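Local coordinates for protein endoglucanase (Ruminococcus champanellensis, PDB 6WQV) that probably hydrolyses beta-1,4-linked polysaccharides such as cellulose within the chain, as a broad-specificity family 5 endoglucanase that binds cellotriose in its cleft, at residues G30-A35 / W53-T58; I319-N324 / E331-L336; V78-H83 / C114-H119. One frame throughout, in Å; residues are numbered along the deposited sequence.

Contact 1: residues G30-A35 / W53-T58; sequences GNTLDA and WGCPMT. With BGC (beta-D-glucopyranose), chain E; BGC (beta-D-glucopyranose), chain B.
Asn31 ND2 spends one N-H on O3 of the middle glucose (chain E), at 2.9 Å and 164°. It also donates to a water, which passes a bond on to Trp53 O. A second water donates to Asn31 O at 2.7 Å and accepts from both Trp53 N and Cys55 N, so this water ties the Asn31 carbonyl to two backbone N-H groups of 53-58. Asn31 tolerates its left-handed backbone (phi 56°, psi 36°), as asparagine often does. Behind it Asp34 turns its carboxylate back on the chain: OD2 accepts Asn31 N with its syn lone pair, while OD1, approached from above the carboxylate plane, takes Thr32 N at 2.7 Å. Ala35 suits its place because a lone methyl lets its backbone come close over the indole of Trp53. Its CA sits 3.6 Å from the centroid of the six-membered ring, a CH-pi contact over the face, and its CB rests on CD2. The opposite face carries the glucose of chain B, whose C5 lies 3.6 Å from Trp53 CG. Farther out, Thr32 CG2 lies 3.4 Å from Thr58 OG1, whose own bond goes to Glu50, whereas Thr32 OG1 bonds to Gly30 O and Arg338. A tryptophan platform under one sugar beside an amide gripping the next is characteristic of glycoside hydrolase substrate clefts, here at the nonreducing end of the cellotriose.

Contact 2: residues I319-N324 / E331-L336; sequences IWWDNN and ENFGLL. With BGC (beta-D-glucopyranose), chain E; GLC (alpha-D-glucopyranose), chain C.
Trp321 sets its edge toward the face of Phe333 in an offset edge-to-face pair, with planes 79° apart and CD1 3.7 Å from Phe333 CD2. Its NE1 then reaches O2 of the middle glucose, and one face lies against C3 of the alpha-glucose. Trp320 takes Leu335 CD2 over its five-membered ring and donates from NE1, in its ring plane, to Phe333 O at 3.0 Å. As neighbours on one barrel strand, the two indoles face opposite sides of the sheet, Trp321 the sugars and Trp320 helix 346-353. Asn323, two residues beyond Trp321, bonds the loop with both ends of its amide: ND2 gives to Glu331 O at 2.8 Å and also, more loosely, to glucose O3, while OD1 accepts from Phe333 N. Glu331 OE1 accepts from both sugars, O2 of one and O6 of the other. Asp322 faces the loop's far end, where OD2 takes Leu336 N on its syn lone pair at 2.8 Å and OD1 receives Asn324 N in an Asx turn. With Trp27 NE1 also donating to OD2, these N-H groups would probably favour a charged Asp322 carboxylate despite its burial.

Contact 3: residues V78-H83 / C114-H119; sequences VSWIDH and CILNIH. With GLC (alpha-D-glucopyranose), chain C.
Asn117 meets Val78 and Trp80 through hydrogen bonds. Its side-chain OD1 accepts Val78 N at 3.0 Å with a nearly straight N-H (165°), while its backbone O is taken by the indole of Trp80: NE1 to O is 3.0 Å, on a carbonyl lone pair and in the ring plane. The other end of the amide, ND2, donates within its own segment to His119 ND1 at 3.1 Å, lying in the plane of the imidazole. Asn117 can serve both directions because its CG stands between the backbone N and the carbonyl carbon (chi1 79°), swinging the amide across to Val78 and His119 together. A leucine in its place would probably leave Val78 N without this acceptor and the imidazole of His119 freer to turn. Val78 O adds a weak bond from His119 N and a CA-H...O contact from Ile118.

Apolar contacts fill in on the other side of the backbone. Val78 CG2 meets Leu116 CD1 at 3.6 Å, branched aliphatic side chains suiting a buried layer, and Ile118 CG2 packs against Trp80 CD1 at 3.5 Å, the two side chains crossing at about a right angle. Helix 129-149 lies against Leu116, Ile118 and Trp80 from outside, so this is the layer between barrel and helices.

Sugar binding involves His119, whose NE2 shares a hydrogen bond of 2.9 Å with O3 of the alpha-glucose; Asn163 and His241 also hold that sugar. A second-shell asparagine thus fixes the rotation of a first-shell histidine: with ND1 accepting from Asn117, the ring presents NE2 to the bound sugar in a set orientation.

From the N terminus, strand 26-29 leads into contact 1, which closes the loop carrying helix 46-50. Contact 3 follows, spanning helix 94-108 to join the ends of strands 73-76 and 113-117 in a beta-alpha-beta unit. Contact 2 comes last, folding the short loop after strand 318-322 back upon it. The three lie in series, none nesting within or crossing another. In space they gather at the sugar-binding end of the eight-stranded parallel barrel. Gly30 N bonds to Asp322 O where strand 318-322 meets strand 26-29, closing the barrel, and the bond between Asp34 O and Ser79 OG ties contact 1 to contact 3. Contacts 1 and 2 share the middle glucose, contacts 2 and 3 the alpha-glucose.

Contact 1: residues G30-A35 / W53-T58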
# COMPACT_ATOMS: atom_id res chain seq x y z
N GLY A 30 -5.12 -2.47 7.50
CA GLY A 30 -4.94 -3.77 6.89
C GLY A 30 -6.02 -4.79 7.23
O GLY A 30 -6.67 -4.73 8.28
N ASN A 31 -6.18 -5.76 6.33
CA ASN A 31 -7.12 -6.88 6.48
C ASN A 31 -8.57 -6.40 6.70
O ASN A 31 -9.36 -7.05 7.40
CB ASN A 31 -6.70 -7.84 7.60
CG ASN A 31 -5.63 -8.82 7.16
OD1 ASN A 31 -5.07 -8.69 6.07
ND2 ASN A 31 -5.36 -9.81 8.00
N THR A 32 -8.93 -5.30 6.04
CA THR A 32 -10.20 -4.62 6.23
C THR A 32 -10.90 -4.52 4.88
O THR A 32 -11.54 -5.49 4.45
CB THR A 32 -9.93 -3.29 6.96
OG1 THR A 32 -9.21 -3.56 8.18
CG2 THR A 32 -11.20 -2.57 7.31
N LEU A 33 -10.84 -3.38 4.19
CA LEU A 33 -11.48 -3.28 2.87
C LEU A 33 -10.75 -4.12 1.82
O LEU A 33 -11.29 -4.31 0.72
CB LEU A 33 -11.58 -1.82 2.43
CG LEU A 33 -12.33 -0.90 3.41
CD1 LEU A 33 -12.39 0.52 2.85
CD2 LEU A 33 -13.72 -1.44 3.75
N ASP A 34 -9.55 -4.61 2.16
CA ASP A 34 -8.78 -5.53 1.32
C ASP A 34 -9.17 -7.00 1.51
O ASP A 34 -8.72 -7.84 0.73
CB ASP A 34 -7.27 -5.37 1.57
CG ASP A 34 -6.89 -5.29 3.06
OD1 ASP A 34 -7.54 -4.53 3.82
OD2 ASP A 34 -5.91 -5.95 3.46
N ALA A 35 -9.99 -7.33 2.51
CA ALA A 35 -10.36 -8.72 2.72
C ALA A 35 -11.16 -9.25 1.54
O ALA A 35 -12.06 -8.57 1.03
CB ALA A 35 -11.18 -8.85 4.01
N TRP A 53 -12.01 -10.76 7.90
CA TRP A 53 -10.68 -11.18 8.32
C TRP A 53 -10.30 -10.60 9.68
O TRP A 53 -9.19 -10.08 9.87
CB TRP A 53 -9.63 -10.78 7.28
CG TRP A 53 -9.60 -11.57 6.00
CD1 TRP A 53 -10.36 -12.65 5.67
CD2 TRP A 53 -8.74 -11.32 4.88
NE1 TRP A 53 -10.03 -13.09 4.41
CE2 TRP A 53 -9.03 -12.29 3.90
CE3 TRP A 53 -7.75 -10.37 4.61
CZ2 TRP A 53 -8.37 -12.34 2.67
CZ3 TRP A 53 -7.10 -10.41 3.39
CH2 TRP A 53 -7.41 -11.40 2.44
N GLY A 54 -11.21 -10.66 10.64
CA GLY A 54 -10.86 -10.38 12.02
C GLY A 54 -10.82 -8.92 12.41
O GLY A 54 -10.26 -8.59 13.47
N CYS A 55 -11.40 -8.04 11.61
CA CYS A 55 -11.45 -6.64 11.96
C CYS A 55 -12.90 -6.20 12.17
O CYS A 55 -13.80 -6.72 11.50
CB CYS A 55 -10.81 -5.80 10.86
SG CYS A 55 -9.02 -6.10 10.73
N PRO A 56 -13.14 -5.30 13.11
CA PRO A 56 -14.47 -4.73 13.27
C PRO A 56 -14.72 -3.69 12.18
O PRO A 56 -13.83 -3.30 11.44
CB PRO A 56 -14.40 -4.06 14.65
CG PRO A 56 -12.96 -3.65 14.76
CD PRO A 56 -12.16 -4.73 14.06
N MET A 57 -15.98 -3.25 12.10
CA MET A 57 -16.29 -2.13 11.22
C MET A 57 -15.44 -0.93 11.61
O MET A 57 -15.35 -0.56 12.78
CB MET A 57 -17.78 -1.80 11.31
CG MET A 57 -18.69 -2.85 10.70
SD MET A 57 -18.48 -3.02 8.91
CE MET A 57 -18.87 -1.34 8.42
N THR A 58 -14.79 -0.32 10.62
CA THR A 58 -13.91 0.81 10.89
C THR A 58 -14.74 2.01 11.32
O THR A 58 -15.83 2.24 10.80
CB THR A 58 -13.10 1.17 9.65
OG1 THR A 58 -12.48 -0.01 9.12
CG2 THR A 58 -12.01 2.22 9.96
C2 BGC E . -1.85 -10.14 6.08
C3 BGC E . -2.39 -11.51 6.33
C4 BGC E . -3.37 -11.95 5.27
C5 BGC E . -2.76 -11.84 3.89
C6 BGC E . -3.70 -12.09 2.75
C1 BGC E . -1.23 -10.03 4.70
O2 BGC E . -0.86 -9.80 7.08
O3 BGC E . -3.05 -11.53 7.65
O4 BGC E . -3.70 -13.38 5.44
O5 BGC E . -2.25 -10.45 3.69
O6 BGC E . -2.96 -12.15 1.52
C2 BGC B . -5.35 -15.05 5.15
C3 BGC B . -6.76 -15.43 5.37
C4 BGC B . -7.22 -15.12 6.79
C5 BGC B . -6.93 -13.66 7.13
C6 BGC B . -7.28 -13.36 8.59
C1 BGC B . -5.06 -13.61 5.51
O2 BGC B . -4.99 -15.22 3.76
O3 BGC B . -6.91 -16.85 5.13
O4 BGC B . -8.61 -15.36 6.90
O5 BGC B . -5.52 -13.34 6.94
O6 BGC B . -6.36 -14.00 9.41
O HOH W 1 -11.70 -7.97 8.44
O HOH W 2 -6.52 -9.72 10.73

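Contact 2: residues I319-N324 / E331-L336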
# COMPACT_ATOMS: atom_id res chain seq x y z
N ILE A 319 5.29 3.18 6.04
CA ILE A 319 3.88 2.97 6.39
C ILE A 319 3.73 1.58 7.01
O ILE A 319 3.89 0.56 6.32
CB ILE A 319 2.95 3.13 5.17
CG1 ILE A 319 3.25 4.44 4.43
CG2 ILE A 319 1.49 3.09 5.61
CD1 ILE A 319 2.24 4.78 3.32
N TRP A 320 3.38 1.54 8.30
CA TRP A 320 3.25 0.28 9.02
C TRP A 320 2.04 -0.51 8.52
O TRP A 320 0.97 0.06 8.30
CB TRP A 320 3.11 0.55 10.54
CG TRP A 320 2.92 -0.72 11.35
CD1 TRP A 320 1.76 -1.39 11.58
CD2 TRP A 320 3.95 -1.48 11.99
NE1 TRP A 320 2.00 -2.53 12.32
CE2 TRP A 320 3.33 -2.60 12.60
CE3 TRP A 320 5.33 -1.32 12.12
CZ2 TRP A 320 4.06 -3.55 13.31
CZ3 TRP A 320 6.05 -2.26 12.83
CH2 TRP A 320 5.41 -3.36 13.42
N TRP A 321 2.18 -1.82 8.39
CA TRP A 321 1.08 -2.70 8.02
C TRP A 321 0.39 -3.19 9.30
O TRP A 321 0.94 -4.02 10.02
CB TRP A 321 1.58 -3.89 7.20
CG TRP A 321 0.51 -4.86 6.87
CD1 TRP A 321 0.31 -6.10 7.42
CD2 TRP A 321 -0.53 -4.68 5.91
NE1 TRP A 321 -0.80 -6.69 6.86
CE2 TRP A 321 -1.33 -5.85 5.93
CE3 TRP A 321 -0.87 -3.66 5.02
CZ2 TRP A 321 -2.44 -6.00 5.11
CZ3 TRP A 321 -1.97 -3.81 4.21
CH2 TRP A 321 -2.74 -4.98 4.25
N ASP A 322 -0.83 -2.70 9.57
CA ASP A 322 -1.55 -3.04 10.80
C ASP A 322 -2.78 -3.87 10.44
O ASP A 322 -3.80 -3.34 9.97
CB ASP A 322 -1.96 -1.79 11.58
CG ASP A 322 -2.38 -2.10 13.00
OD1 ASP A 322 -2.87 -3.22 13.23
OD2 ASP A 322 -2.24 -1.21 13.87
N ASN A 323 -2.71 -5.18 10.69
CA ASN A 323 -3.83 -6.07 10.40
C ASN A 323 -4.64 -6.43 11.64
O ASN A 323 -5.44 -7.37 11.59
CB ASN A 323 -3.37 -7.34 9.68
CG ASN A 323 -2.51 -8.23 10.53
OD1 ASN A 323 -2.17 -7.90 11.67
ND2 ASN A 323 -2.17 -9.40 9.99
N ASN A 324 -4.45 -5.71 12.75
CA ASN A 324 -5.29 -5.86 13.94
C ASN A 324 -5.22 -7.27 14.54
O ASN A 324 -6.15 -7.71 15.20
CB ASN A 324 -6.74 -5.47 13.63
CG ASN A 324 -7.58 -5.27 14.87
OD1 ASN A 324 -7.15 -4.63 15.82
ND2 ASN A 324 -8.79 -5.83 14.87
N GLU A 331 -0.50 -14.22 10.74
CA GLU A 331 0.45 -13.12 10.80
C GLU A 331 -0.06 -12.07 11.77
O GLU A 331 -1.13 -11.50 11.56
CB GLU A 331 0.64 -12.51 9.41
CG GLU A 331 1.26 -13.48 8.42
CD GLU A 331 1.41 -12.93 7.01
OE1 GLU A 331 1.11 -11.74 6.76
OE2 GLU A 331 1.85 -13.71 6.14
N ASN A 332 0.70 -11.81 12.82
CA ASN A 332 0.27 -10.87 13.85
C ASN A 332 1.02 -9.55 13.70
O ASN A 332 2.04 -9.31 14.34
CB ASN A 332 0.48 -11.48 15.23
CG ASN A 332 -0.40 -12.67 15.46
OD1 ASN A 332 -1.61 -12.59 15.32
ND2 ASN A 332 0.22 -13.80 15.79
N PHE A 333 0.47 -8.68 12.86
CA PHE A 333 1.03 -7.36 12.60
C PHE A 333 0.27 -6.24 13.31
O PHE A 333 0.48 -5.06 13.00
CB PHE A 333 1.09 -7.09 11.10
CG PHE A 333 2.20 -7.82 10.38
CD1 PHE A 333 3.53 -7.47 10.58
CD2 PHE A 333 1.92 -8.80 9.44
CE1 PHE A 333 4.55 -8.11 9.91
CE2 PHE A 333 2.94 -9.45 8.76
CZ PHE A 333 4.26 -9.10 9.00
N GLY A 334 -0.60 -6.58 14.26
CA GLY A 334 -1.37 -5.55 14.93
C GLY A 334 -0.51 -4.58 15.72
O GLY A 334 0.53 -4.93 16.27
N LEU A 335 -0.97 -3.34 15.78
CA LEU A 335 -0.32 -2.29 16.56
C LEU A 335 -1.40 -1.58 17.36
O LEU A 335 -1.28 -1.47 18.58
CB LEU A 335 0.45 -1.35 15.63
CG LEU A 335 1.42 -0.36 16.27
CD1 LEU A 335 2.57 -1.08 16.95
CD2 LEU A 335 1.96 0.58 15.21
N LEU A 336 -2.45 -1.12 16.68
CA LEU A 336 -3.65 -0.60 17.34
C LEU A 336 -4.63 -1.74 17.55
O LEU A 336 -5.03 -2.40 16.59
CB LEU A 336 -4.32 0.47 16.46
CG LEU A 336 -5.65 1.02 16.98
CD1 LEU A 336 -5.46 1.71 18.32
CD2 LEU A 336 -6.25 1.98 15.95
C2 BGC E . -1.85 -10.14 6.08
C3 BGC E . -2.39 -11.51 6.33
C4 BGC E . -3.37 -11.95 5.27
C5 BGC E . -2.76 -11.84 3.89
C6 BGC E . -3.70 -12.09 2.75
C1 BGC E . -1.23 -10.03 4.70
O2 BGC E . -0.86 -9.80 7.08
O3 BGC E . -3.05 -11.53 7.65
O4 BGC E . -3.70 -13.38 5.44
O5 BGC E . -2.25 -10.45 3.69
O6 BGC E . -2.96 -12.15 1.52
C1 GLC C . 1.91 -7.72 1.31
C2 GLC C . 0.41 -7.50 1.21
C3 GLC C . -0.41 -7.54 2.43
C4 GLC C . -0.01 -8.70 3.30
C5 GLC C . 1.44 -8.48 3.69
C6 GLC C . 1.97 -9.42 4.75
O1 GLC C . 2.70 -6.61 1.46
O2 GLC C . 0.22 -6.27 0.45
O3 GLC C . -1.81 -7.70 1.99
O4 GLC C . -0.87 -8.75 4.44
O5 GLC C . 2.28 -8.64 2.47
O6 GLC C . 1.97 -10.71 4.31
O HOH W 3 -5.34 -2.37 13.92

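Contact 3: residues V78-H83 / C114-H119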
# COMPACT_ATOMS: atom_id res chain seq x y z
N VAL A 78 -7.76 -1.56 -0.64
CA VAL A 78 -9.11 -1.95 -1.01
C VAL A 78 -9.05 -3.04 -2.06
O VAL A 78 -8.43 -2.86 -3.12
CB VAL A 78 -9.94 -0.77 -1.55
CG1 VAL A 78 -11.33 -1.25 -1.94
CG2 VAL A 78 -10.00 0.36 -0.54
N SER A 79 -9.70 -4.16 -1.79
CA SER A 79 -9.90 -5.20 -2.78
C SER A 79 -11.27 -5.00 -3.40
O SER A 79 -12.29 -4.99 -2.70
CB SER A 79 -9.75 -6.59 -2.17
OG SER A 79 -8.41 -6.78 -1.75
N TRP A 80 -11.29 -4.79 -4.72
CA TRP A 80 -12.51 -4.50 -5.45
C TRP A 80 -13.12 -5.72 -6.12
O TRP A 80 -14.29 -5.68 -6.51
CB TRP A 80 -12.22 -3.42 -6.50
CG TRP A 80 -11.62 -2.17 -5.92
CD1 TRP A 80 -10.31 -1.93 -5.63
CD2 TRP A 80 -12.33 -0.97 -5.54
NE1 TRP A 80 -10.15 -0.67 -5.11
CE2 TRP A 80 -11.37 -0.06 -5.04
CE3 TRP A 80 -13.68 -0.58 -5.57
CZ2 TRP A 80 -11.72 1.21 -4.58
CZ3 TRP A 80 -14.02 0.69 -5.12
CH2 TRP A 80 -13.04 1.57 -4.64
N ILE A 81 -12.36 -6.82 -6.21
CA ILE A 81 -12.77 -7.97 -7.03
C ILE A 81 -14.16 -8.49 -6.64
O ILE A 81 -14.99 -8.78 -7.51
CB ILE A 81 -11.70 -9.07 -6.98
CG1 ILE A 81 -12.08 -10.24 -7.87
CG2 ILE A 81 -11.47 -9.55 -5.55
CD1 ILE A 81 -11.01 -11.32 -7.95
N ASP A 82 -14.42 -8.64 -5.34
CA ASP A 82 -15.71 -9.21 -4.94
C ASP A 82 -16.86 -8.22 -5.04
O ASP A 82 -18.00 -8.57 -4.69
CB ASP A 82 -15.65 -9.77 -3.52
CG ASP A 82 -14.57 -10.81 -3.35
OD1 ASP A 82 -14.41 -11.68 -4.25
OD2 ASP A 82 -13.88 -10.76 -2.32
N HIS A 83 -16.58 -6.99 -5.50
CA HIS A 83 -17.56 -5.92 -5.65
C HIS A 83 -17.60 -5.39 -7.07
O HIS A 83 -18.09 -4.27 -7.30
CB HIS A 83 -17.23 -4.79 -4.68
CG HIS A 83 -16.83 -5.27 -3.33
ND1 HIS A 83 -17.75 -5.63 -2.37
CD2 HIS A 83 -15.61 -5.55 -2.80
CE1 HIS A 83 -17.12 -6.07 -1.30
NE2 HIS A 83 -15.82 -6.02 -1.53
N CYS A 114 -3.89 10.34 2.54
CA CYS A 114 -4.58 9.07 2.34
C CYS A 114 -4.13 8.48 1.01
O CYS A 114 -4.08 9.19 -0.00
CB CYS A 114 -6.09 9.28 2.33
SG CYS A 114 -7.05 7.78 2.19
N ILE A 115 -3.81 7.19 1.02
CA ILE A 115 -3.45 6.43 -0.17
C ILE A 115 -4.54 5.40 -0.38
O ILE A 115 -4.81 4.59 0.51
CB ILE A 115 -2.08 5.75 -0.00
CG1 ILE A 115 -0.98 6.80 0.15
CG2 ILE A 115 -1.79 4.83 -1.19
CD1 ILE A 115 0.24 6.26 0.83
N LEU A 116 -5.16 5.43 -1.55
CA LEU A 116 -6.22 4.51 -1.94
C LEU A 116 -5.73 3.68 -3.12
O LEU A 116 -5.24 4.25 -4.11
CB LEU A 116 -7.46 5.32 -2.36
CG LEU A 116 -8.64 4.53 -2.91
CD1 LEU A 116 -9.18 3.63 -1.81
CD2 LEU A 116 -9.72 5.44 -3.44
N ASN A 117 -5.86 2.35 -3.03
CA ASN A 117 -5.31 1.45 -4.05
C ASN A 117 -6.37 0.46 -4.54
O ASN A 117 -7.55 0.53 -4.20
CB ASN A 117 -4.05 0.73 -3.53
CG ASN A 117 -4.36 -0.45 -2.62
OD1 ASN A 117 -5.51 -0.82 -2.40
ND2 ASN A 117 -3.30 -1.07 -2.09
N ILE A 118 -5.92 -0.43 -5.43
CA ILE A 118 -6.52 -1.75 -5.63
C ILE A 118 -5.54 -2.77 -5.05
O ILE A 118 -4.32 -2.60 -5.18
CB ILE A 118 -6.89 -2.05 -7.10
CG1 ILE A 118 -5.68 -2.35 -7.98
CG2 ILE A 118 -7.68 -0.89 -7.72
CD1 ILE A 118 -6.05 -2.62 -9.44
N HIS A 119 -6.07 -3.79 -4.37
CA HIS A 119 -5.22 -4.60 -3.50
C HIS A 119 -5.20 -6.05 -3.97
O HIS A 119 -4.40 -6.39 -4.86
CB HIS A 119 -5.60 -4.39 -2.03
CG HIS A 119 -4.49 -4.72 -1.07
ND1 HIS A 119 -3.47 -3.83 -0.78
CD2 HIS A 119 -4.23 -5.83 -0.35
CE1 HIS A 119 -2.65 -4.38 0.08
NE2 HIS A 119 -3.09 -5.60 0.37
C1 GLC C . 1.91 -7.72 1.31
C2 GLC C . 0.41 -7.50 1.21
C3 GLC C . -0.41 -7.54 2.43
C4 GLC C . -0.01 -8.70 3.30
C5 GLC C . 1.44 -8.48 3.69
C6 GLC C . 1.97 -9.42 4.75
O1 GLC C . 2.70 -6.61 1.46
O2 GLC C . 0.22 -6.27 0.45
O3 GLC C . -1.81 -7.70 1.99
O4 GLC C . -0.87 -8.75 4.44
O5 GLC C . 2.28 -8.64 2.47
O6 GLC C . 1.97 -10.71 4.31